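Local structure of uronate isomerase (Caulobacter crescentus, 2Q01) at residues L168-G173 with V193-R198; A247-H252 with V305-P310. The protein catalyses the isomerisation of D-glucuronate to D-fructuronate and of D-galacturonate to D-tagaturonate in pentose and glucuronate interconversion. One frame throughout, in Å; residues are numbered along the deposited sequence. Where two conformers were deposited one is given.

Interaction 1: L168-G173 with V193-R198; sequences LATTEG and VITAYR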
ATOM      1  N   LEU B 168     -10.461 -20.422 -24.759  1.00 31.93           N
ATOM      2  CA  LEU B 168      -9.820 -19.130 -24.998  1.00 34.17           C
ATOM      3  C   LEU B 168     -10.881 -18.108 -25.375  1.00 38.59           C
ATOM      4  O   LEU B 168     -11.642 -18.321 -26.315  1.00 35.76           O
ATOM      5  CB  LEU B 168      -8.778 -19.240 -26.116  1.00 31.87           C
ATOM      6  CG  LEU B 168      -7.957 -18.008 -26.508  1.00 26.89           C
ATOM      7  CD1 LEU B 168      -7.134 -17.493 -25.333  1.00 46.86           C
ATOM      8  CD2 LEU B 168      -7.044 -18.337 -27.676  1.00 40.54           C
ATOM      9  N   ALA B 169     -10.936 -17.004 -24.639  1.00 39.67           N
ATOM     10  CA  ALA B 169     -11.871 -15.927 -24.959  1.00 40.95           C
ATOM     11  C   ALA B 169     -11.157 -14.739 -25.595  1.00 38.65           C
ATOM     12  O   ALA B 169     -10.085 -14.328 -25.146  1.00 49.40           O
ATOM     13  CB  ALA B 169     -12.651 -15.488 -23.715  1.00 31.43           C
ATOM     14  N   THR B 170     -11.756 -14.207 -26.653  1.00 40.77           N
ATOM     15  CA  THR B 170     -11.301 -12.964 -27.267  1.00 43.59           C
ATOM     16  C   THR B 170     -12.259 -11.829 -26.866  1.00 41.51           C
ATOM     17  O   THR B 170     -13.260 -12.071 -26.196  1.00 48.94           O
ATOM     18  CB  THR B 170     -11.200 -13.101 -28.802  1.00 43.29           C
ATOM     19  OG1 THR B 170     -12.512 -13.099 -29.371  1.00 54.91           O
ATOM     20  CG2 THR B 170     -10.496 -14.398 -29.184  1.00 41.95           C
ATOM     21  N   THR B 171     -11.956 -10.595 -27.262  1.00 51.15           N
ATOM     22  CA  THR B 171     -12.752  -9.440 -26.822  1.00 54.17           C
ATOM     23  C   THR B 171     -13.178  -8.542 -27.991  1.00 46.99           C
ATOM     24  O   THR B 171     -12.331  -7.941 -28.662  1.00 52.93           O
ATOM     25  CB  THR B 171     -11.996  -8.629 -25.736  1.00 54.47           C
ATOM     26  OG1 THR B 171     -11.640  -9.498 -24.655  1.00 67.76           O
ATOM     27  CG2 THR B 171     -12.850  -7.508 -25.193  1.00 51.45           C
ATOM     28  N   GLU B 172     -14.489  -8.473 -28.232  1.00 36.26           N
ATOM     29  CA  GLU B 172     -15.050  -7.662 -29.327  1.00 39.72           C
ATOM     30  C   GLU B 172     -16.116  -6.700 -28.818  1.00 39.27           C
ATOM     31  O   GLU B 172     -16.761  -6.959 -27.803  1.00 48.86           O
ATOM     32  CB  GLU B 172     -15.670  -8.526 -30.440  1.00 42.86           C
ATOM     33  CG  GLU B 172     -15.162  -9.967 -30.584  1.00 60.93           C
ATOM     34  CD  GLU B 172     -13.764 -10.088 -31.160  1.00 66.60           C
ATOM     35  OE1 GLU B 172     -12.896 -10.635 -30.457  1.00 68.89           O
ATOM     36  OE2 GLU B 172     -13.531  -9.659 -32.313  1.00 80.28           O
ATOM     37  N   GLY B 173     -16.295  -5.590 -29.527  1.00 38.43           N
ATOM     38  CA  GLY B 173     -17.386  -4.661 -29.256  1.00 38.00           C
ATOM     39  C   GLY B 173     -18.640  -5.025 -30.031  1.00 36.56           C
ATOM     40  O   GLY B 173     -18.584  -5.850 -30.940  1.00 50.87           O
ATOM     41  N   VAL B 193     -12.842 -21.450 -28.920  1.00 39.16           N
ATOM     42  CA  VAL B 193     -12.528 -20.031 -28.954  1.00 35.26           C
ATOM     43  C   VAL B 193     -13.839 -19.252 -28.893  1.00 40.91           C
ATOM     44  O   VAL B 193     -14.670 -19.338 -29.799  1.00 37.83           O
ATOM     45  CB  VAL B 193     -11.707 -19.642 -30.200  1.00 36.10           C
ATOM     46  CG1 VAL B 193     -11.450 -18.141 -30.222  1.00 35.69           C
ATOM     47  CG2 VAL B 193     -10.383 -20.416 -30.236  1.00 29.97           C
ATOM     48  N   ILE B 194     -14.026 -18.519 -27.803  1.00 45.71           N
ATOM     49  CA  ILE B 194     -15.247 -17.744 -27.590  1.00 46.61           C
ATOM     50  C   ILE B 194     -14.948 -16.250 -27.533  1.00 44.91           C
ATOM     51  O   ILE B 194     -13.808 -15.825 -27.722  1.00 44.99           O
ATOM     52  CB  ILE B 194     -16.022 -18.197 -26.321  1.00 38.53           C
ATOM     53  CG1 ILE B 194     -15.152 -18.083 -25.066  1.00 37.03           C
ATOM     54  CG2 ILE B 194     -16.537 -19.611 -26.501  1.00 43.24           C
ATOM     55  CD1 ILE B 194     -15.928 -18.192 -23.770  1.00 34.75           C
ATOM     56  N   THR B 195     -15.981 -15.461 -27.275  1.00 45.98           N
ATOM     57  CA  THR B 195     -15.852 -14.009 -27.269  1.00 44.35           C
ATOM     58  C   THR B 195     -16.289 -13.398 -25.932  1.00 42.57           C
ATOM     59  O   THR B 195     -16.767 -14.103 -25.043  1.00 37.60           O
ATOM     60  CB  THR B 195     -16.620 -13.381 -28.462  1.00 44.82           C
ATOM     61  OG1 THR B 195     -16.478 -11.959 -28.432  1.00 51.75           O
ATOM     62  CG2 THR B 195     -18.100 -13.752 -28.429  1.00 40.60           C
ATOM     63  N   ALA B 196     -16.082 -12.092 -25.792  1.00 38.05           N
ATOM     64  CA  ALA B 196     -16.563 -11.336 -24.640  1.00 40.15           C
ATOM     65  C   ALA B 196     -17.123 -10.004 -25.123  1.00 38.06           C
ATOM     66  O   ALA B 196     -16.588  -9.408 -26.056  1.00 33.68           O
ATOM     67  CB  ALA B 196     -15.440 -11.117 -23.638  1.00 41.58           C
ATOM     68  N   TYR B 197     -18.203  -9.553 -24.485  1.00 34.36           N
ATOM     69  CA  TYR B 197     -18.912  -8.334 -24.878  1.00 27.79           C
ATOM     70  C   TYR B 197     -18.310  -7.080 -24.247  1.00 29.55           C
ATOM     71  O   TYR B 197     -18.433  -6.871 -23.042  1.00 38.92           O
ATOM     72  CB  TYR B 197     -20.383  -8.460 -24.478  1.00 34.46           C
ATOM     73  CG  TYR B 197     -21.305  -7.392 -25.029  1.00 30.46           C
ATOM     74  CD1 TYR B 197     -21.773  -7.463 -26.339  1.00 31.39           C
ATOM     75  CD2 TYR B 197     -21.746  -6.338 -24.228  1.00 31.45           C
ATOM     76  CE1 TYR B 197     -22.631  -6.512 -26.846  1.00 46.40           C
ATOM     77  CE2 TYR B 197     -22.612  -5.371 -24.728  1.00 39.24           C
ATOM     78  CZ  TYR B 197     -23.050  -5.472 -26.040  1.00 33.14           C
ATOM     79  OH  TYR B 197     -23.897  -4.540 -26.567  1.00 37.78           O
ATOM     80  N   ARG B 198     -17.674  -6.239 -25.060  1.00 36.59           N
ATOM     81  CA  ARG B 198     -17.034  -5.021 -24.558  1.00 32.79           C
ATOM     82  C   ARG B 198     -17.617  -3.760 -25.205  1.00 35.11           C
ATOM     83  O   ARG B 198     -17.085  -3.277 -26.204  1.00 37.38           O
ATOM     84  CB  ARG B 198     -15.528  -5.075 -24.791  1.00 40.73           C
ATOM     85  CG  ARG B 198     -14.736  -4.098 -23.939  1.00 51.36           C
ATOM     86  CD  ARG B 198     -13.420  -3.743 -24.588  1.00 57.40           C
ATOM     87  NE  ARG B 198     -12.639  -2.836 -23.751  1.00 83.97           N
ATOM     88  CZ  ARG B 198     -11.659  -3.211 -22.933  1.00 96.98           C
ATOM     89  NH1 ARG B 198     -11.309  -4.490 -22.831  1.00 98.96           N
ATOM     90  NH2 ARG B 198     -11.019  -2.297 -22.214  1.00100.18           N
TER
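Ile-194 is held through both its backbone polar atoms: its N reaches Leu-168 O at 2.8 Å, and its O accepts Thr-170 N, also at 2.8 Å. These bonds join parallel strands 165-169 and 192-194, the two strands of a beta-alpha-beta unit whose helix is 179-186. The pairing carries on past strand 192-194, where Glu-172 N donates to Ala-196 O at 3.2 Å and Arg-198 N to Glu-172 O at 3.0 Å. The Glu-172 side chain folds at chi2 (-72°), which brings its carboxylate back to Thr-170: OG1 of Thr-170 donates to OE1 of Glu-172 at 2.7 Å, arriving from above the carboxylate plane. His-181 of helix 179-186 bonds the same hydroxyl. Glu-172 CG lies against Thr-195 OG1, 3.2 Å away, and Phe-242 of helix 228-244 packs on both residues. Arg-198 runs extended from CG to NE past Thr-171, whose CG2 sits 3.6 Å from Arg-198 CB and near the guanidinium edge. Thr-171 OG1 bonds Gly-42 O. Ala-169 CB packs on Ile-194 CG1 at 3.8 Å. Backbone bonds thus set the spacing of the two segments; the buried Glu-172 carboxylate is held by Thr-170 OG1, while the partly exposed Arg-198 packs on Thr-171 and is tied at its charged end to Asp-200 and Asp-251.

Interaction 2: A247-H252 with V305-P310; sequences ATSSDH and VMQIHP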
ATOM      1  N   ALA B 247     -20.050 -16.563 -25.838  1.00 42.84           N
ATOM      2  CA  ALA B 247     -19.739 -15.645 -24.737  1.00 38.53           C
ATOM      3  C   ALA B 247     -20.490 -15.970 -23.455  1.00 39.99           C
ATOM      4  O   ALA B 247     -21.660 -16.356 -23.478  1.00 37.94           O
ATOM      5  CB  ALA B 247     -20.004 -14.205 -25.134  1.00 39.30           C
ATOM      6  N   THR B 248     -19.785 -15.827 -22.340  1.00 43.49           N
ATOM      7  CA  THR B 248     -20.368 -15.990 -21.016  1.00 39.86           C
ATOM      8  C   THR B 248     -20.123 -14.733 -20.191  1.00 32.90           C
ATOM      9  O   THR B 248     -20.639 -14.601 -19.079  1.00 39.79           O
ATOM     10  CB  THR B 248     -19.756 -17.200 -20.266  1.00 45.97           C
ATOM     11  OG1 THR B 248     -18.342 -17.018 -20.114  1.00 43.68           O
ATOM     12  CG2 THR B 248     -20.017 -18.517 -20.998  1.00 43.92           C
ATOM     13  N   SER B 249     -19.350 -13.806 -20.753  1.00 36.10           N
ATOM     14  CA  SER B 249     -18.936 -12.624 -20.014  0.50 30.95           C
ATOM     15  C   SER B 249     -19.059 -11.314 -20.787  1.00 31.08           C
ATOM     16  O   SER B 249     -19.105 -11.295 -22.017  1.00 36.89           O
ATOM     17  CB  SER B 249     -17.505 -12.802 -19.498  0.50 33.27           C
ATOM     18  OG  SER B 249     -17.166 -11.772 -18.590  0.50 30.24           O
ATOM     19  N   SER B 250     -19.132 -10.215 -20.043  1.00 26.75           N
ATOM     20  CA  SER B 250     -19.040  -8.883 -20.620  1.00 30.12           C
ATOM     21  C   SER B 250     -17.866  -8.164 -19.949  1.00 31.18           C
ATOM     22  O   SER B 250     -17.420  -8.566 -18.870  1.00 35.35           O
ATOM     23  CB  SER B 250     -20.355  -8.110 -20.477  1.00 30.37           C
ATOM     24  OG  SER B 250     -20.424  -7.414 -19.252  1.00 34.85           O
ATOM     25  N   ASP B 251     -17.356  -7.117 -20.587  1.00 32.49           N
ATOM     26  CA  ASP B 251     -16.172  -6.416 -20.078  1.00 36.58           C
ATOM     27  C   ASP B 251     -16.310  -4.896 -20.204  1.00 41.34           C
ATOM     28  O   ASP B 251     -16.767  -4.395 -21.226  1.00 45.98           O
ATOM     29  CB  ASP B 251     -14.911  -6.912 -20.796  1.00 31.06           C
ATOM     30  CG  ASP B 251     -13.638  -6.303 -20.238  1.00 42.92           C
ATOM     31  OD1 ASP B 251     -13.591  -6.026 -19.021  1.00 56.99           O
ATOM     32  OD2 ASP B 251     -12.677  -6.105 -21.014  1.00 62.97           O
ATOM     33  N   HIS B 252     -15.912  -4.174 -19.155  1.00 40.32           N
ATOM     34  CA  HIS B 252     -16.101  -2.725 -19.078  1.00 27.86           C
ATOM     35  C   HIS B 252     -14.858  -1.999 -18.575  1.00 31.84           C
ATOM     36  O   HIS B 252     -14.560  -2.016 -17.385  1.00 37.76           O
ATOM     37  CB  HIS B 252     -17.318  -2.401 -18.203  1.00 27.35           C
ATOM     38  CG  HIS B 252     -18.517  -3.229 -18.541  1.00 34.34           C
ATOM     39  ND1 HIS B 252     -19.375  -2.903 -19.567  1.00 31.98           N
ATOM     40  CD2 HIS B 252     -18.958  -4.407 -18.043  1.00 42.17           C
ATOM     41  CE1 HIS B 252     -20.310  -3.829 -19.668  1.00 40.23           C
ATOM     42  NE2 HIS B 252     -20.082  -4.753 -18.753  1.00 26.42           N
ATOM     43  N   VAL B 305     -21.806 -12.681 -17.283  1.00 42.34           N
ATOM     44  CA  VAL B 305     -20.968 -12.311 -16.146  1.00 38.79           C
ATOM     45  C   VAL B 305     -20.255 -10.993 -16.445  1.00 39.23           C
ATOM     46  O   VAL B 305     -19.647 -10.826 -17.492  1.00 39.18           O
ATOM     47  CB  VAL B 305     -19.957 -13.429 -15.804  1.00 37.62           C
ATOM     48  CG1 VAL B 305     -18.928 -12.938 -14.834  1.00 23.38           C
ATOM     49  CG2 VAL B 305     -20.678 -14.639 -15.226  1.00 23.21           C
ATOM     50  N   MET B 306     -20.340 -10.053 -15.517  1.00 37.62           N
ATOM     51  CA  MET B 306     -19.925  -8.694 -15.786  1.00 33.17           C
ATOM     52  C   MET B 306     -18.558  -8.387 -15.185  1.00 30.63           C
ATOM     53  O   MET B 306     -18.406  -8.362 -13.970  1.00 40.31           O
ATOM     54  CB  MET B 306     -20.984  -7.761 -15.219  1.00 32.80           C
ATOM     55  CG  MET B 306     -20.992  -6.386 -15.783  1.00 49.61           C
ATOM     56  SD  MET B 306     -22.424  -5.550 -15.104  1.00 50.20           S
ATOM     57  CE  MET B 306     -21.609  -4.092 -14.489  1.00 19.35           C
ATOM     58  N   GLN B 307     -17.568  -8.143 -16.035  1.00 31.07           N
ATOM     59  CA  GLN B 307     -16.241  -7.759 -15.551  1.00 26.78           C
ATOM     60  C   GLN B 307     -16.028  -6.250 -15.593  1.00 29.71           C
ATOM     61  O   GLN B 307     -16.140  -5.627 -16.646  1.00 43.82           O
ATOM     62  CB  GLN B 307     -15.140  -8.441 -16.361  1.00 33.56           C
ATOM     63  CG  GLN B 307     -15.286  -9.939 -16.503  1.00 28.56           C
ATOM     64  CD  GLN B 307     -14.260 -10.520 -17.456  1.00 47.63           C
ATOM     65  OE1 GLN B 307     -14.518 -10.663 -18.651  1.00 47.72           O
ATOM     66  NE2 GLN B 307     -13.080 -10.840 -16.933  1.00 49.76           N
ATOM     67  N   ILE B 308     -15.701  -5.664 -14.447  1.00 33.45           N
ATOM     68  CA  ILE B 308     -15.344  -4.255 -14.401  1.00 32.07           C
ATOM     69  C   ILE B 308     -13.826  -4.082 -14.257  1.00 39.48           C
ATOM     70  O   ILE B 308     -13.223  -4.521 -13.272  1.00 39.71           O
ATOM     71  CB  ILE B 308     -16.133  -3.494 -13.306  1.00 41.98           C
ATOM     72  CG1 ILE B 308     -17.642  -3.689 -13.514  1.00 28.23           C
ATOM     73  CG2 ILE B 308     -15.770  -2.001 -13.311  1.00 42.85           C
ATOM     74  CD1 ILE B 308     -18.496  -3.260 -12.338  1.00 53.47           C
ATOM     75  N   HIS B 309     -13.234  -3.450 -15.272  1.00 39.62           N
ATOM     76  CA  HIS B 309     -11.808  -3.127 -15.342  1.00 39.02           C
ATOM     77  C   HIS B 309     -11.581  -1.608 -15.274  1.00 41.88           C
ATOM     78  O   HIS B 309     -11.285  -0.987 -16.300  1.00 41.32           O
ATOM     79  CB  HIS B 309     -11.242  -3.618 -16.677  1.00 41.58           C
ATOM     80  CG  HIS B 309     -10.907  -5.075 -16.708  1.00 46.60           C
ATOM     81  ND1 HIS B 309     -11.737  -6.014 -17.279  1.00 50.06           N
ATOM     82  CD2 HIS B 309      -9.822  -5.750 -16.265  1.00 52.83           C
ATOM     83  CE1 HIS B 309     -11.183  -7.209 -17.176  1.00 45.06           C
ATOM     84  NE2 HIS B 309     -10.019  -7.077 -16.564  1.00 48.18           N
ATOM     85  N   PRO B 310     -11.715  -0.992 -14.083  1.00 38.86           N
ATOM     86  CA  PRO B 310     -11.612   0.459 -14.085  1.00 41.92           C
ATOM     87  C   PRO B 310     -10.225   1.019 -13.740  1.00 42.25           C
ATOM     88  O   PRO B 310      -9.355   0.292 -13.248  1.00 45.69           O
ATOM     89  CB  PRO B 310     -12.608   0.858 -12.997  1.00 30.29           C
ATOM     90  CG  PRO B 310     -12.560  -0.298 -12.012  1.00 30.71           C
ATOM     91  CD  PRO B 310     -11.991  -1.501 -12.727  1.00 41.27           C
TER
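Val-305 O takes the amide of Ser-250, with N to O 2.7 Å and the bond nearly straight at 166°. The backbone bonds continue along the pair, Gln-307 N to Ser-250 O and His-252 N to Gln-307 O. Strands 249-252 and 305-308 are neighbours in the parallel barrel of this TIM-barrel family, crossing at -21°. Ser-249, Asp-251 and Gln-307 point to one face; in one of two modelled conformers Ser-249 OG lies 2.9 Å from Gln-307 OE1, a contact left undecided because Val-305 O competes for the proton. Ser-250, His-252 and Met-306 point to the other face, where Leu-292 of helix 281-302 packs on His-252 and Met-306. On that side Met-306 CG rests 3.5 Å from His-252 NE2, the two chains crossing at about a right angle, and Ser-250 OG bonds the same nitrogen at 2.7 Å, which helps to fix the turn of the ring. Just past the strand, His-309 ND1 donates to Asp-251 OD1 over a short 2.5 Å. The bond comes on the syn side of a carboxylate standing 82° from the ring plane. The His-309 ring also stacks with Phe-360 and His-41.

In the fold
Running from the N terminus, the chain leaves strand 165-169, passes through helix 179-186 and returns along strand 192-194, where interaction 1 closes a loop of 19 residues. It then goes through helices 210-221 and 228-244 before entering strand 249-252; helices 264-276 and 281-302 follow, and strand 305-308 closes interaction 2 across 52 residues. The two loops follow in series, neither enclosing nor crossing the other. Their inner segments, 193-198 and 247-252, nevertheless meet: Tyr-197 O lies 2.7 Å from Asp-251 N, a probable hydrogen bond, so the chain beyond strand 192-194 runs beside strand 249-252 and links the two sheets, as expected for neighbouring parts of a TIM barrel.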